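Local coordinates for protein ammonium transporter (Kuenenia stuttgartiensis, PDB 6EU6) that probably senses ammonium at the membrane through an ammonium-transporter fold and passes the signal on, as the sensor of a histidine kinase, at residues 305-310 with 319-324. Residues are numbered along the deposited sequence; the frame is centred on the assembly and turned at random.
Sequences IAEGFI and PVSAIA
Glu-307 and Ser-321 make the polar half of this helix-to-helix junction, a worked example of how one carboxylate can tie a helix to the start of the next. With CG anti to the backbone N (chi1 169°) and the chain extended beyond it, Glu-307 stretches across to segment 319-324, where Ser-321 OG donates to the anti lone pair of Glu-307 OE2, 2.6 Å away. Ser-321 stands at the N-cap position of helix 322-340, yet its hydroxyl is spent on this carboxylate rather than on a capping bond. OE2 also pairs with Thr-271 OG1 and OE1 with Ser-268 OG, so hydroxyls hold both oxygens, which should limit rotation of the group. Shortened to an alanine here, the side chain would no longer reach Ser-321, and the hydroxyls of Ser-321, Thr-271 and Ser-268 would probably lose the carboxylate they share.

The apolar half begins at the foot of the same glutamate, where the methyl of Ala-324 rests against the backbone, CB lying 3.9 Å from Glu-307 CA. One turn on, the CD1 tip of Ile-310 lies 3.8 Å from Ile-323 CG2 and 4.1 Å from Ala-324 CB, the two isoleucine side chains crossing obliquely.

Helix 289-312 thus meets the first turn of helix 322-340 after a short connection, in which Asp-318 accepts a hydrogen bond from Ile-323 N. Helix 167-185 brings Trp-176 and Met-179 against Ile-323, and helix 266-280 supplies Ser-268 and Thr-271.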
# COMPACT_ATOMS: atom_id res chain seq x y z
N ILE A 305 -24.55 16.85 5.88
CA ILE A 305 -25.64 17.45 6.65
C ILE A 305 -25.64 16.76 8.00
O ILE A 305 -25.71 17.39 9.07
CB ILE A 305 -26.96 17.32 5.92
CG1 ILE A 305 -26.94 18.28 4.71
CG2 ILE A 305 -28.16 17.61 6.87
CD1 ILE A 305 -27.99 18.00 3.67
N ALA A 306 -25.60 15.43 7.96
CA ALA A 306 -25.53 14.65 9.16
C ALA A 306 -24.38 14.96 10.07
O ALA A 306 -24.54 15.05 11.30
CB ALA A 306 -25.60 13.18 8.86
N GLU A 307 -23.20 15.14 9.49
CA GLU A 307 -22.05 15.43 10.30
C GLU A 307 -22.26 16.73 11.12
O GLU A 307 -21.96 16.76 12.32
CB GLU A 307 -20.86 15.62 9.37
CG GLU A 307 -19.62 16.18 9.98
CD GLU A 307 -18.53 16.47 8.91
OE1 GLU A 307 -18.71 17.26 7.96
OE2 GLU A 307 -17.46 15.86 9.02
N GLY A 308 -22.80 17.78 10.48
CA GLY A 308 -23.11 19.01 11.15
C GLY A 308 -24.22 18.88 12.21
O GLY A 308 -24.15 19.49 13.26
N PHE A 309 -25.22 18.06 11.91
CA PHE A 309 -26.35 17.81 12.84
C PHE A 309 -25.87 17.13 14.12
O PHE A 309 -26.24 17.48 15.28
CB PHE A 309 -27.41 17.00 12.12
CG PHE A 309 -28.58 16.65 12.95
CD1 PHE A 309 -29.59 17.58 13.14
CD2 PHE A 309 -28.69 15.41 13.51
CE1 PHE A 309 -30.68 17.28 13.94
CE2 PHE A 309 -29.78 15.10 14.31
CZ PHE A 309 -30.76 16.04 14.53
N ILE A 310 -24.96 16.20 13.95
CA ILE A 310 -24.46 15.38 15.04
C ILE A 310 -23.61 16.28 15.95
O ILE A 310 -23.69 16.25 17.17
CB ILE A 310 -23.64 14.20 14.49
CG1 ILE A 310 -24.57 13.17 13.85
CG2 ILE A 310 -22.76 13.58 15.60
CD1 ILE A 310 -23.83 12.22 12.90
N PRO A 319 -14.52 13.24 16.71
CA PRO A 319 -13.36 13.93 16.10
C PRO A 319 -13.09 13.55 14.64
O PRO A 319 -12.53 14.34 13.93
CB PRO A 319 -12.20 13.46 16.99
CG PRO A 319 -12.86 13.17 18.32
CD PRO A 319 -14.14 12.51 17.95
N VAL A 320 -13.53 12.38 14.16
CA VAL A 320 -13.30 11.96 12.78
C VAL A 320 -14.56 11.85 11.95
O VAL A 320 -14.49 11.34 10.87
CB VAL A 320 -12.54 10.62 12.70
CG1 VAL A 320 -11.24 10.67 13.51
CG2 VAL A 320 -13.41 9.48 13.12
N SER A 321 -15.69 12.25 12.50
CA SER A 321 -17.01 12.09 11.90
C SER A 321 -17.35 10.63 11.61
O SER A 321 -17.95 10.31 10.59
CB SER A 321 -17.14 12.96 10.67
OG SER A 321 -16.81 14.28 10.97
N ALA A 322 -16.85 9.71 12.46
CA ALA A 322 -17.10 8.30 12.32
C ALA A 322 -18.60 7.94 12.26
O ALA A 322 -19.03 7.04 11.53
CB ALA A 322 -16.47 7.55 13.45
N ILE A 323 -19.39 8.66 13.06
CA ILE A 323 -20.84 8.35 13.14
C ILE A 323 -21.50 8.72 11.83
O ILE A 323 -22.19 7.94 11.23
CB ILE A 323 -21.50 9.12 14.29
CG1 ILE A 323 -20.86 8.71 15.62
CG2 ILE A 323 -22.99 8.81 14.25
CD1 ILE A 323 -21.16 9.73 16.75
N ALA A 324 -21.19 9.90 11.34
CA ALA A 324 -21.68 10.28 10.01
C ALA A 324 -21.21 9.39 8.89
O ALA A 324 -22.03 9.04 8.02
CB ALA A 324 -21.29 11.70 9.72